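Local coordinates for protein beta-glucuronidase (uncultured Clostridium sp., PDB 6U7J) that catalyses the hydrolysis of beta-D-glucuronides as a gut bacterial family 2 glycoside hydrolase, and probably helps to reactivate estrogens from their glucuronides, at residues V359-P364 / P407-W412; G508-A513 / D566-G571; K330-N335 / E588-M593. All blocks are in the same frame, centred on the assembly; numbering follows the deposited sequence.

Contact 1: V359-P364 / P407-W412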
ATOM      1  N   VAL B 359      -2.551  30.356 -17.513  1.00 32.94           N
ATOM      2  CA  VAL B 359      -2.309  29.117 -18.239  1.00 32.52           C
ATOM      3  C   VAL B 359      -1.229  29.351 -19.288  1.00 31.50           C
ATOM      4  O   VAL B 359      -1.214  30.384 -19.963  1.00 33.15           O
ATOM      5  CB  VAL B 359      -3.618  28.590 -18.871  1.00 31.81           C
ATOM      6  CG1 VAL B 359      -3.377  27.397 -19.759  1.00 35.84           C
ATOM      7  CG2 VAL B 359      -4.613  28.234 -17.788  1.00 31.40           C
ATOM      8  N   ILE B 360      -0.295  28.411 -19.383  1.00 30.32           N
ATOM      9  CA  ILE B 360       0.609  28.304 -20.520  1.00 26.97           C
ATOM     10  C   ILE B 360       0.016  27.238 -21.433  1.00 29.31           C
ATOM     11  O   ILE B 360      -0.105  26.074 -21.040  1.00 31.27           O
ATOM     12  CB  ILE B 360       2.040  27.942 -20.086  1.00 28.75           C
ATOM     13  CG1 ILE B 360       2.630  28.993 -19.148  1.00 29.44           C
ATOM     14  CG2 ILE B 360       2.960  27.791 -21.299  1.00 31.13           C
ATOM     15  CD1 ILE B 360       3.960  28.545 -18.519  1.00 35.07           C
ATOM     16  N   ASP B 361      -0.371  27.638 -22.640  1.00 30.24           N
ATOM     17  CA  ASP B 361      -1.066  26.791 -23.609  1.00 29.22           C
ATOM     18  C   ASP B 361      -0.071  26.181 -24.599  1.00 33.03           C
ATOM     19  O   ASP B 361       0.674  26.911 -25.267  1.00 33.60           O
ATOM     20  CB  ASP B 361      -2.097  27.641 -24.350  1.00 30.79           C
ATOM     21  CG  ASP B 361      -3.345  26.880 -24.740  1.00 31.06           C
ATOM     22  OD1 ASP B 361      -3.369  25.623 -24.713  1.00 33.25           O
ATOM     23  OD2 ASP B 361      -4.309  27.569 -25.118  1.00 31.09           O
ATOM     24  N   GLU B 362      -0.082  24.846 -24.724  1.00 29.73           N
ATOM     25  CA  GLU B 362       0.995  24.124 -25.399  1.00 31.14           C
ATOM     26  C   GLU B 362       0.468  23.208 -26.504  1.00 33.97           C
ATOM     27  O   GLU B 362      -0.554  22.538 -26.326  1.00 33.89           O
ATOM     28  CB  GLU B 362       1.803  23.299 -24.384  1.00 30.12           C
ATOM     29  CG  GLU B 362       3.105  22.709 -24.930  1.00 35.77           C
ATOM     30  CD  GLU B 362       3.962  22.058 -23.840  1.00 39.57           C
ATOM     31  OE1 GLU B 362       4.805  22.773 -23.236  1.00 33.81           O
ATOM     32  OE2 GLU B 362       3.780  20.837 -23.578  1.00 33.23           O
ATOM     33  N   VAL B 363       1.181  23.162 -27.636  1.00 31.36           N
ATOM     34  CA  VAL B 363       0.831  22.265 -28.746  1.00 33.29           C
ATOM     35  C   VAL B 363       1.544  20.923 -28.584  1.00 31.52           C
ATOM     36  O   VAL B 363       2.580  20.850 -27.912  1.00 35.25           O
ATOM     37  CB  VAL B 363       1.158  22.894 -30.116  1.00 33.10           C
ATOM     38  CG1 VAL B 363       0.232  24.083 -30.396  1.00 30.48           C
ATOM     39  CG2 VAL B 363       2.632  23.276 -30.225  1.00 31.07           C
ATOM     40  N   PRO B 364       1.056  19.837 -29.194  1.00 31.45           N
ATOM     41  CA  PRO B 364       1.662  18.524 -28.930  1.00 34.43           C
ATOM     42  C   PRO B 364       2.937  18.255 -29.717  1.00 34.22           C
ATOM     43  O   PRO B 364       3.142  17.143 -30.215  1.00 38.72           O
ATOM     44  CB  PRO B 364       0.555  17.534 -29.318  1.00 32.56           C
ATOM     45  CG  PRO B 364      -0.620  18.382 -29.838  1.00 32.99           C
ATOM     46  CD  PRO B 364      -0.069  19.739 -30.138  1.00 30.83           C
ATOM     47  N   PRO B 407      -8.636  35.050 -21.907  1.00 30.32           N
ATOM     48  CA  PRO B 407      -7.708  35.789 -21.054  1.00 33.80           C
ATOM     49  C   PRO B 407      -6.854  34.889 -20.178  1.00 37.06           C
ATOM     50  O   PRO B 407      -5.750  35.309 -19.769  1.00 36.16           O
ATOM     51  CB  PRO B 407      -8.631  36.670 -20.201  1.00 33.99           C
ATOM     52  CG  PRO B 407      -9.920  35.883 -20.147  1.00 35.11           C
ATOM     53  CD  PRO B 407     -10.043  35.225 -21.491  1.00 31.22           C
ATOM     54  N   CYS B 408      -7.268  33.664 -19.868  1.00 32.93           N
ATOM     55  CA  CYS B 408      -6.404  32.864 -19.003  1.00 32.12           C
ATOM     56  C   CYS B 408      -5.082  32.511 -19.713  1.00 33.30           C
ATOM     57  O   CYS B 408      -4.055  32.380 -19.039  1.00 29.74           O
ATOM     58  CB  CYS B 408      -7.155  31.624 -18.485  1.00 33.28           C
ATOM     59  SG  CYS B 408      -7.467  30.372 -19.776  1.00 32.79           S
ATOM     60  N   VAL B 409      -5.068  32.457 -21.049  1.00 32.85           N
ATOM     61  CA  VAL B 409      -3.848  32.107 -21.764  1.00 31.15           C
ATOM     62  C   VAL B 409      -2.907  33.306 -21.817  1.00 36.31           C
ATOM     63  O   VAL B 409      -3.210  34.309 -22.465  1.00 33.06           O
ATOM     64  CB  VAL B 409      -4.149  31.598 -23.171  1.00 35.61           C
ATOM     65  CG1 VAL B 409      -2.853  31.389 -23.977  1.00 33.40           C
ATOM     66  CG2 VAL B 409      -4.936  30.316 -23.075  1.00 29.12           C
ATOM     67  N   VAL B 410      -1.749  33.217 -21.148  1.00 33.36           N
ATOM     68  CA  VAL B 410      -0.802  34.324 -21.185  1.00 34.33           C
ATOM     69  C   VAL B 410       0.451  33.993 -21.967  1.00 35.02           C
ATOM     70  O   VAL B 410       1.309  34.880 -22.140  1.00 36.64           O
ATOM     71  CB  VAL B 410      -0.442  34.818 -19.773  1.00 31.92           C
ATOM     72  CG1 VAL B 410      -1.726  35.124 -18.994  1.00 28.65           C
ATOM     73  CG2 VAL B 410       0.454  33.798 -19.042  1.00 30.27           C
ATOM     74  N   MET B 411       0.580  32.776 -22.483  1.00 29.90           N
ATOM     75  CA  MET B 411       1.803  32.421 -23.184  1.00 32.48           C
ATOM     76  C   MET B 411       1.562  31.147 -23.985  1.00 35.46           C
ATOM     77  O   MET B 411       0.773  30.294 -23.575  1.00 31.05           O
ATOM     78  CB  MET B 411       2.964  32.238 -22.189  1.00 27.85           C
ATOM     79  CG  MET B 411       4.325  31.971 -22.838  1.00 34.27           C
ATOM     80  SD  MET B 411       5.741  32.403 -21.782  1.00 41.47           S
ATOM     81  CE  MET B 411       5.422  31.387 -20.343  1.00 33.74           C
ATOM     82  N   TRP B 412       2.227  31.046 -25.144  1.00 33.35           N
ATOM     83  CA  TRP B 412       2.176  29.852 -25.978  1.00 33.96           C
ATOM     84  C   TRP B 412       3.476  29.091 -25.799  1.00 34.74           C
ATOM     85  O   TRP B 412       4.554  29.675 -25.923  1.00 34.87           O
ATOM     86  CB  TRP B 412       2.002  30.169 -27.472  1.00 36.35           C
ATOM     87  CG  TRP B 412       0.842  31.057 -27.831  1.00 35.97           C
ATOM     88  CD1 TRP B 412       0.915  32.328 -28.284  1.00 35.03           C
ATOM     89  CD2 TRP B 412      -0.555  30.723 -27.795  1.00 37.32           C
ATOM     90  NE1 TRP B 412      -0.342  32.829 -28.506  1.00 35.91           N
ATOM     91  CE2 TRP B 412      -1.266  31.867 -28.215  1.00 37.35           C
ATOM     92  CE3 TRP B 412      -1.274  29.577 -27.430  1.00 33.98           C
ATOM     93  CZ2 TRP B 412      -2.659  31.904 -28.284  1.00 36.77           C
ATOM     94  CZ3 TRP B 412      -2.658  29.613 -27.495  1.00 34.15           C
ATOM     95  CH2 TRP B 412      -3.337  30.769 -27.924  1.00 35.80           C
TER
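D361 and W412 run alongside each other in the same direction, the carboxylate turned only 23° from the plane of the indole. OD2 of D361 reaches the benzo corner of the ring at CZ3 of W412, 3.5 Å away, and CB of D361 rests near CE3. V409 fills in beside both: its CG2 stands 3.5 Å from OD2 of D361, and its CG1 lies over a face of the W412 ring, off toward the rim. With CG anti to the carbonyl carbon (chi1 -53°), the indole of W412 swings back over V409, while its NE1 is bonded to D440. D403 brings a second carboxylate close to OD2 of D361, which would probably raise the proton affinity of the pair.

These are adjacent parallel strands of the TIM barrel, the third and fourth, joined through helix 386-403 in a beta-alpha-beta crossover. V359 pairs with V409 and D361 with W412, so one residue faces two and a beta bulge is set at V410 and M411. The bulge lets V409 and W412, three positions apart, share the face of D361, which helices 346-355 and 386-403 cover. Three backbone bonds hold the strands: V359 N to C408 O (2.9 Å), V410 N to V359 O (3.1 Å) and D361 N to M411 O (3.0 Å).

On the other face, turned to the barrel interior, I360 and M411 are laid flank to flank. A bend in the M411 chain at chi3 (58°) brings its CE to 3.7 Å from CD1 of I360. At the start of the pairing, SG of C408 touches CG2 of V359 at 4.1 Å.

Contact 2: G508-A513 / D566-G571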
ATOM      1  N   GLY B 508      11.054  17.295  -9.920  1.00 31.76           N
ATOM      2  CA  GLY B 508      10.343  16.442  -8.974  1.00 33.40           C
ATOM      3  C   GLY B 508      10.943  15.043  -8.916  1.00 34.32           C
ATOM      4  O   GLY B 508      12.072  14.816  -9.348  1.00 35.18           O
ATOM      5  N   ALA B 509      10.155  14.114  -8.371  1.00 33.56           N
ATOM      6  CA  ALA B 509      10.665  12.787  -8.040  1.00 32.63           C
ATOM      7  C   ALA B 509       9.505  11.805  -7.943  1.00 33.28           C
ATOM      8  O   ALA B 509       8.459  12.142  -7.385  1.00 30.50           O
ATOM      9  CB  ALA B 509      11.443  12.823  -6.718  1.00 29.82           C
ATOM     10  N   ASP B 510       9.693  10.596  -8.483  1.00 30.82           N
ATOM     11  CA  ASP B 510       8.663   9.572  -8.360  1.00 31.69           C
ATOM     12  C   ASP B 510       8.500   9.194  -6.894  1.00 33.52           C
ATOM     13  O   ASP B 510       9.488   9.029  -6.158  1.00 29.27           O
ATOM     14  CB  ASP B 510       9.006   8.327  -9.179  1.00 27.34           C
ATOM     15  CG  ASP B 510       8.795   8.521 -10.672  1.00 34.32           C
ATOM     16  OD1 ASP B 510       9.696   9.100 -11.322  1.00 35.56           O
ATOM     17  OD2 ASP B 510       7.737   8.084 -11.203  1.00 33.98           O
ATOM     18  N   THR B 511       7.245   9.061  -6.469  1.00 29.01           N
ATOM     19  CA  THR B 511       6.932   8.830  -5.065  1.00 33.78           C
ATOM     20  C   THR B 511       5.806   7.818  -4.950  1.00 32.72           C
ATOM     21  O   THR B 511       4.716   8.038  -5.496  1.00 30.05           O
ATOM     22  CB  THR B 511       6.553  10.145  -4.386  1.00 33.09           C
ATOM     23  OG1 THR B 511       7.610  11.083  -4.612  1.00 34.72           O
ATOM     24  CG2 THR B 511       6.372   9.939  -2.877  1.00 27.20           C
ATOM     25  N   ILE B 512       6.069   6.704  -4.269  1.00 29.12           N
ATOM     26  CA  ILE B 512       5.033   5.707  -4.019  1.00 31.21           C
ATOM     27  C   ILE B 512       4.321   6.087  -2.735  1.00 29.58           C
ATOM     28  O   ILE B 512       4.931   6.103  -1.661  1.00 28.94           O
ATOM     29  CB  ILE B 512       5.604   4.289  -3.914  1.00 32.46           C
ATOM     30  CG1 ILE B 512       6.488   3.939  -5.121  1.00 31.90           C
ATOM     31  CG2 ILE B 512       4.451   3.291  -3.762  1.00 30.69           C
ATOM     32  CD1 ILE B 512       5.742   3.980  -6.476  1.00 30.08           C
ATOM     33  N   ALA B 513       3.031   6.390  -2.838  1.00 27.04           N
ATOM     34  CA  ALA B 513       2.263   6.691  -1.644  1.00 28.93           C
ATOM     35  C   ALA B 513       2.430   5.569  -0.630  1.00 30.63           C
ATOM     36  O   ALA B 513       2.289   4.381  -0.955  1.00 29.59           O
ATOM     37  CB  ALA B 513       0.784   6.887  -1.990  1.00 31.63           C
ATOM     38  N   ASP B 566       3.510   1.180 -12.618  1.00 28.39           N
ATOM     39  CA  ASP B 566       2.135   1.454 -13.061  1.00 28.20           C
ATOM     40  C   ASP B 566       1.964   2.933 -13.438  1.00 29.78           C
ATOM     41  O   ASP B 566       0.990   3.593 -13.060  1.00 27.87           O
ATOM     42  CB  ASP B 566       1.108   1.035 -12.004  1.00 29.70           C
ATOM     43  CG  ASP B 566      -0.331   0.991 -12.559  1.00 35.14           C
ATOM     44  OD1 ASP B 566      -0.507   0.862 -13.798  1.00 35.52           O
ATOM     45  OD2 ASP B 566      -1.289   1.094 -11.761  1.00 36.47           O
ATOM     46  N   GLY B 567       2.929   3.452 -14.192  1.00 27.06           N
ATOM     47  CA  GLY B 567       2.865   4.800 -14.712  1.00 28.85           C
ATOM     48  C   GLY B 567       3.862   5.733 -14.048  1.00 30.13           C
ATOM     49  O   GLY B 567       4.847   5.318 -13.427  1.00 29.41           O
ATOM     50  N   ASN B 568       3.595   7.027 -14.188  1.00 28.85           N
ATOM     51  CA  ASN B 568       4.468   8.050 -13.630  1.00 29.64           C
ATOM     52  C   ASN B 568       3.978   8.403 -12.233  1.00 29.76           C
ATOM     53  O   ASN B 568       2.808   8.776 -12.054  1.00 33.51           O
ATOM     54  CB  ASN B 568       4.496   9.284 -14.531  1.00 32.13           C
ATOM     55  CG  ASN B 568       5.530  10.300 -14.090  1.00 33.81           C
ATOM     56  OD1 ASN B 568       5.556  10.710 -12.929  1.00 37.72           O
ATOM     57  ND2 ASN B 568       6.397  10.707 -15.014  1.00 32.32           N
ATOM     58  N   LYS B 569       4.869   8.279 -11.250  1.00 26.42           N
ATOM     59  CA  LYS B 569       4.530   8.485  -9.848  1.00 28.09           C
ATOM     60  C   LYS B 569       5.084   9.797  -9.299  1.00 31.02           C
ATOM     61  O   LYS B 569       5.157   9.972  -8.073  1.00 25.68           O
ATOM     62  CB  LYS B 569       5.022   7.306  -9.008  1.00 27.87           C
ATOM     63  CG  LYS B 569       4.190   6.016  -9.162  1.00 30.95           C
ATOM     64  CD  LYS B 569       2.702   6.316  -8.983  1.00 34.48           C
ATOM     65  CE  LYS B 569       1.910   5.057  -8.691  1.00 33.45           C
ATOM     66  NZ  LYS B 569       1.410   4.458  -9.957  1.00 33.64           N
ATOM     67  N   LYS B 570       5.472  10.734 -10.176  1.00 30.85           N
ATOM     68  CA  LYS B 570       5.948  12.041  -9.713  1.00 32.21           C
ATOM     69  C   LYS B 570       4.821  12.958  -9.265  1.00 30.21           C
ATOM     70  O   LYS B 570       5.097  14.096  -8.861  1.00 33.49           O
ATOM     71  CB  LYS B 570       6.768  12.755 -10.796  1.00 31.89           C
ATOM     72  CG  LYS B 570       7.991  11.989 -11.289  1.00 31.88           C
ATOM     73  CD  LYS B 570       8.986  12.930 -11.956  1.00 32.78           C
ATOM     74  CE  LYS B 570      10.256  12.192 -12.340  1.00 35.06           C
ATOM     75  NZ  LYS B 570       9.925  11.063 -13.237  1.00 35.12           N
ATOM     76  N   GLY B 571       3.569  12.512  -9.334  1.00 24.41           N
ATOM     77  CA  GLY B 571       2.458  13.303  -8.835  1.00 29.62           C
ATOM     78  C   GLY B 571       2.649  13.805  -7.410  1.00 30.51           C
ATOM     79  O   GLY B 571       3.162  13.080  -6.543  1.00 29.69           O
TER
HETATM   80  O   HOH W   1       7.481  15.059  -7.955  1.00 32.45           O
HETATM   81  O   HOH W   2       7.099   5.229 -11.402  1.00 33.76           O
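D510 and K570 bring their backbones unusually close, CA to CA 3.9 Å, and the D510 carboxylate is shared between the K570 ammonium group and the backbone N of K569. OD1 of D510 forms a salt bridge with NZ of K570 (2.8 Å), met on its syn side. The other oxygen, OD2, accepts from K569 N at 2.9 Å, on the anti side and 30° out of the carboxylate plane. The K570 chain runs straight until a bend at chi4 (57°) turns NZ onto OD1, where it also reaches Y474. Both segments are loops beyond the C-terminal ends of TIM-barrel strands, the seventh (502-506) and the eighth (545-551), the end where family 2 glycosidases have their active site. An Asx turn shapes the second loop, OD1 of N568 accepting from K570 N. T511 N donates to K569 O at 2.8 Å, from well above the carbonyl plane. A water joins A509 N to K570 O, 2.7 Å from the latter. The side chains of I512 and K569 cross, CD1 of I512 touching CG of K569 at 3.7 Å; the amine of K569 bonds to V565 O of its own chain, whereas I512 packs on V565 of the second subunit.

Contact 3: K330-N335 / E588-M593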
ATOM      1  N   LYS B 330      -6.353  25.515  -5.858  1.00 30.62           N
ATOM      2  CA  LYS B 330      -6.609  26.609  -4.935  1.00 30.98           C
ATOM      3  C   LYS B 330      -6.128  26.265  -3.529  1.00 33.44           C
ATOM      4  O   LYS B 330      -5.569  27.118  -2.831  1.00 33.17           O
ATOM      5  CB  LYS B 330      -8.100  26.937  -4.931  1.00 29.94           C
ATOM      6  CG  LYS B 330      -8.479  28.077  -3.988  1.00 35.51           C
ATOM      7  CD  LYS B 330      -9.993  28.153  -3.852  1.00 44.61           C
ATOM      8  CE  LYS B 330     -10.421  29.402  -3.114  1.00 50.62           C
ATOM      9  NZ  LYS B 330     -10.003  30.628  -3.862  1.00 62.94           N
ATOM     10  N   TRP B 331      -6.331  25.020  -3.100  1.00 32.54           N
ATOM     11  CA  TRP B 331      -5.937  24.626  -1.749  1.00 31.60           C
ATOM     12  C   TRP B 331      -4.426  24.686  -1.588  1.00 29.90           C
ATOM     13  O   TRP B 331      -3.920  25.222  -0.600  1.00 31.16           O
ATOM     14  CB  TRP B 331      -6.471  23.225  -1.439  1.00 29.57           C
ATOM     15  CG  TRP B 331      -5.944  22.617  -0.154  1.00 31.92           C
ATOM     16  CD1 TRP B 331      -6.446  22.787   1.115  1.00 29.44           C
ATOM     17  CD2 TRP B 331      -4.836  21.726  -0.028  1.00 30.00           C
ATOM     18  NE1 TRP B 331      -5.710  22.059   2.018  1.00 28.65           N
ATOM     19  CE2 TRP B 331      -4.714  21.400   1.345  1.00 32.03           C
ATOM     20  CE3 TRP B 331      -3.935  21.163  -0.942  1.00 28.29           C
ATOM     21  CZ2 TRP B 331      -3.720  20.548   1.824  1.00 27.23           C
ATOM     22  CZ3 TRP B 331      -2.941  20.317  -0.463  1.00 26.98           C
ATOM     23  CH2 TRP B 331      -2.846  20.017   0.911  1.00 28.85           C
ATOM     24  N   ILE B 332      -3.686  24.182  -2.576  1.00 30.77           N
ATOM     25  CA  ILE B 332      -2.233  24.149  -2.469  1.00 30.19           C
ATOM     26  C   ILE B 332      -1.595  25.507  -2.701  1.00 30.45           C
ATOM     27  O   ILE B 332      -0.387  25.645  -2.488  1.00 30.56           O
ATOM     28  CB  ILE B 332      -1.647  23.112  -3.446  1.00 28.47           C
ATOM     29  CG1 ILE B 332      -0.291  22.594  -2.934  1.00 31.89           C
ATOM     30  CG2 ILE B 332      -1.579  23.689  -4.848  1.00 27.06           C
ATOM     31  CD1 ILE B 332       0.164  21.273  -3.531  1.00 26.33           C
ATOM     32  N   GLY B 333      -2.366  26.517  -3.110  1.00 29.83           N
ATOM     33  CA  GLY B 333      -1.811  27.833  -3.383  1.00 32.75           C
ATOM     34  C   GLY B 333      -1.274  28.024  -4.787  1.00 33.13           C
ATOM     35  O   GLY B 333      -0.563  29.006  -5.039  1.00 27.70           O
ATOM     36  N   ALA B 334      -1.563  27.107  -5.703  1.00 29.19           N
ATOM     37  CA  ALA B 334      -1.125  27.288  -7.074  1.00 28.67           C
ATOM     38  C   ALA B 334      -1.900  28.438  -7.721  1.00 30.22           C
ATOM     39  O   ALA B 334      -3.012  28.779  -7.307  1.00 28.77           O
ATOM     40  CB  ALA B 334      -1.313  25.992  -7.865  1.00 28.29           C
ATOM     41  N   ASN B 335      -1.289  29.057  -8.726  1.00 27.18           N
ATOM     42  CA  ASN B 335      -1.961  30.105  -9.481  1.00 35.15           C
ATOM     43  C   ASN B 335      -1.955  29.864 -10.985  1.00 32.59           C
ATOM     44  O   ASN B 335      -2.464  30.710 -11.732  1.00 32.44           O
ATOM     45  CB  ASN B 335      -1.339  31.491  -9.179  1.00 27.36           C
ATOM     46  CG  ASN B 335       0.125  31.588  -9.574  1.00 30.20           C
ATOM     47  OD1 ASN B 335       0.645  30.760 -10.318  1.00 28.20           O
ATOM     48  ND2 ASN B 335       0.804  32.612  -9.062  1.00 28.36           N
ATOM     49  N   GLU B 588       2.429  25.245   2.223  1.00 32.43           N
ATOM     50  CA  GLU B 588       2.917  26.263   3.153  1.00 37.03           C
ATOM     51  C   GLU B 588       3.820  27.269   2.450  1.00 33.16           C
ATOM     52  O   GLU B 588       3.758  28.467   2.731  1.00 35.89           O
ATOM     53  CB  GLU B 588       3.656  25.622   4.333  1.00 39.04           C
ATOM     54  CG  GLU B 588       2.745  24.842   5.288  1.00 49.32           C
ATOM     55  CD  GLU B 588       1.679  25.713   5.958  1.00 52.68           C
ATOM     56  OE1 GLU B 588       2.049  26.628   6.732  1.00 54.46           O
ATOM     57  OE2 GLU B 588       0.472  25.472   5.716  1.00 47.72           O
ATOM     58  N   ARG B 589       4.660  26.814   1.527  1.00 31.87           N
ATOM     59  CA  ARG B 589       5.458  27.759   0.755  1.00 32.07           C
ATOM     60  C   ARG B 589       4.579  28.635  -0.149  1.00 38.49           C
ATOM     61  O   ARG B 589       4.606  29.868  -0.058  1.00 38.39           O
ATOM     62  CB  ARG B 589       6.495  26.994  -0.059  1.00 32.55           C
ATOM     63  CG  ARG B 589       7.226  27.812  -1.102  1.00 31.84           C
ATOM     64  CD  ARG B 589       8.159  26.887  -1.840  1.00 37.06           C
ATOM     65  NE  ARG B 589       8.806  27.483  -3.003  1.00 35.72           N
ATOM     66  CZ  ARG B 589       9.879  28.262  -2.942  1.00 38.01           C
ATOM     67  NH1 ARG B 589      10.416  28.743  -4.056  1.00 34.20           N
ATOM     68  NH2 ARG B 589      10.403  28.574  -1.764  1.00 34.76           N
ATOM     69  N   TRP B 590       3.775  28.020  -1.024  1.00 34.58           N
ATOM     70  CA  TRP B 590       3.063  28.822  -2.022  1.00 36.33           C
ATOM     71  C   TRP B 590       2.022  29.741  -1.392  1.00 35.31           C
ATOM     72  O   TRP B 590       1.792  30.842  -1.896  1.00 36.03           O
ATOM     73  CB  TRP B 590       2.392  27.928  -3.069  1.00 27.00           C
ATOM     74  CG  TRP B 590       3.341  27.348  -4.083  1.00 27.18           C
ATOM     75  CD1 TRP B 590       4.649  27.683  -4.280  1.00 31.30           C
ATOM     76  CD2 TRP B 590       3.050  26.307  -5.027  1.00 29.98           C
ATOM     77  NE1 TRP B 590       5.194  26.916  -5.285  1.00 31.55           N
ATOM     78  CE2 TRP B 590       4.229  26.066  -5.763  1.00 28.58           C
ATOM     79  CE3 TRP B 590       1.909  25.557  -5.316  1.00 25.96           C
ATOM     80  CZ2 TRP B 590       4.298  25.105  -6.771  1.00 31.73           C
ATOM     81  CZ3 TRP B 590       1.981  24.591  -6.318  1.00 26.73           C
ATOM     82  CH2 TRP B 590       3.161  24.383  -7.037  1.00 30.33           C
ATOM     83  N   ARG B 591       1.390  29.325  -0.297  1.00 33.83           N
ATOM     84  CA  ARG B 591       0.408  30.205   0.325  1.00 38.65           C
ATOM     85  C   ARG B 591       1.051  31.409   1.003  1.00 43.95           C
ATOM     86  O   ARG B 591       0.362  32.402   1.236  1.00 43.97           O
ATOM     87  CB  ARG B 591      -0.451  29.433   1.330  1.00 39.95           C
ATOM     88  CG  ARG B 591      -1.470  28.520   0.638  1.00 40.29           C
ATOM     89  CD  ARG B 591      -2.607  28.097   1.560  1.00 42.04           C
ATOM     90  NE  ARG B 591      -3.820  27.826   0.787  1.00 52.26           N
ATOM     91  CZ  ARG B 591      -4.843  28.670   0.667  1.00 50.08           C
ATOM     92  NH1 ARG B 591      -5.899  28.336  -0.062  1.00 46.81           N
ATOM     93  NH2 ARG B 591      -4.807  29.846   1.282  1.00 47.13           N
ATOM     94  N   LYS B 592       2.346  31.352   1.320  1.00 39.68           N
ATOM     95  CA  LYS B 592       3.007  32.518   1.889  1.00 45.69           C
ATOM     96  C   LYS B 592       3.659  33.402   0.835  1.00 51.16           C
ATOM     97  O   LYS B 592       4.094  34.509   1.167  1.00 49.63           O
ATOM     98  CB  LYS B 592       4.050  32.109   2.936  1.00 41.68           C
ATOM     99  CG  LYS B 592       3.466  31.763   4.325  1.00 53.26           C
ATOM    100  CD  LYS B 592       2.390  30.654   4.269  1.00 56.96           C
ATOM    101  CE  LYS B 592       1.801  30.294   5.632  1.00 61.50           C
ATOM    102  NZ  LYS B 592       0.671  31.208   5.974  1.00 60.43           N
ATOM    103  N   MET B 593       3.729  32.953  -0.422  1.00 47.32           N
ATOM    104  CA  MET B 593       4.155  33.802  -1.527  1.00 47.28           C
ATOM    105  C   MET B 593       2.948  34.531  -2.101  1.00 49.53           C
ATOM    106  O   MET B 593       2.369  35.386  -1.441  1.00 57.09           O
ATOM    107  CB  MET B 593       4.835  32.988  -2.626  1.00 41.59           C
ATOM    108  CG  MET B 593       6.005  32.171  -2.166  1.00 46.16           C
ATOM    109  SD  MET B 593       6.564  31.051  -3.480  1.00 49.70           S
ATOM    110  CE  MET B 593       7.160  32.256  -4.654  1.00 43.57           C
TER
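Helix 319-332 ends in a Schellman motif at G333 (phi 87°), whose CA lies 4.9 Å from the CA of R591 in the last turn of helix 581-592. Lacking a side chain, G333 lets that turn settle against it, its CA 4.1 Å from CG of R591. R591 stretches out from CG to NE across the helix end and donates from NE to W331 O at 3.0 Å. This bond is almost straight (177°), and its acceptor lies in the guanidinium plane, which helps to fix the rotation of the group. NH1 of R591 reaches K330 O, but the bond is weak and bent; the same oxygen accepts from G333 N. A positive group beside these C-terminal carbonyls would probably be favoured by the helix dipole, though R587 places a second positive group nearby, which would offset part of this.

W590 works on the other side of G333. Its CB sits 3.6 Å from I332 O. CG2 of I332 meets the benzo edge in the ring plane, 4.0 Å from CZ3 of W590, while CB of A334 sits out of that plane, 3.9 Å from CZ3. The indole also makes an edge-to-face contact with F304 and a bond from NE1 to E548. W331 turns away from R591 and packs on T66 of the third subunit and L518 of the fourth.

Strands 297-305 and 545-551 pair in parallel as the first and last of the barrel, so the meeting of the helices that follow them is part of the closure characteristic of a TIM barrel.

How the contacts relate
From the N terminus, contact 3 opens first, at 330-335, where the first barrel helix ends. Contact 1 then opens at strand 358-362 and closes at strand 409-416, joining neighbouring barrel strands across helix 386-403. Contact 2 follows in series: it opens in the loop after strand 502-506 and closes in the loop after strand 545-551. Only then does 588-593, on the last helix, close contact 3, so that contacts 1 and 2 both nest within its span and nothing crosses. The three do not touch; nearest atoms of contacts 1 and 3 are about 6 Å apart. Together they link wall, strand-end loops and closing helices of one TIM barrel.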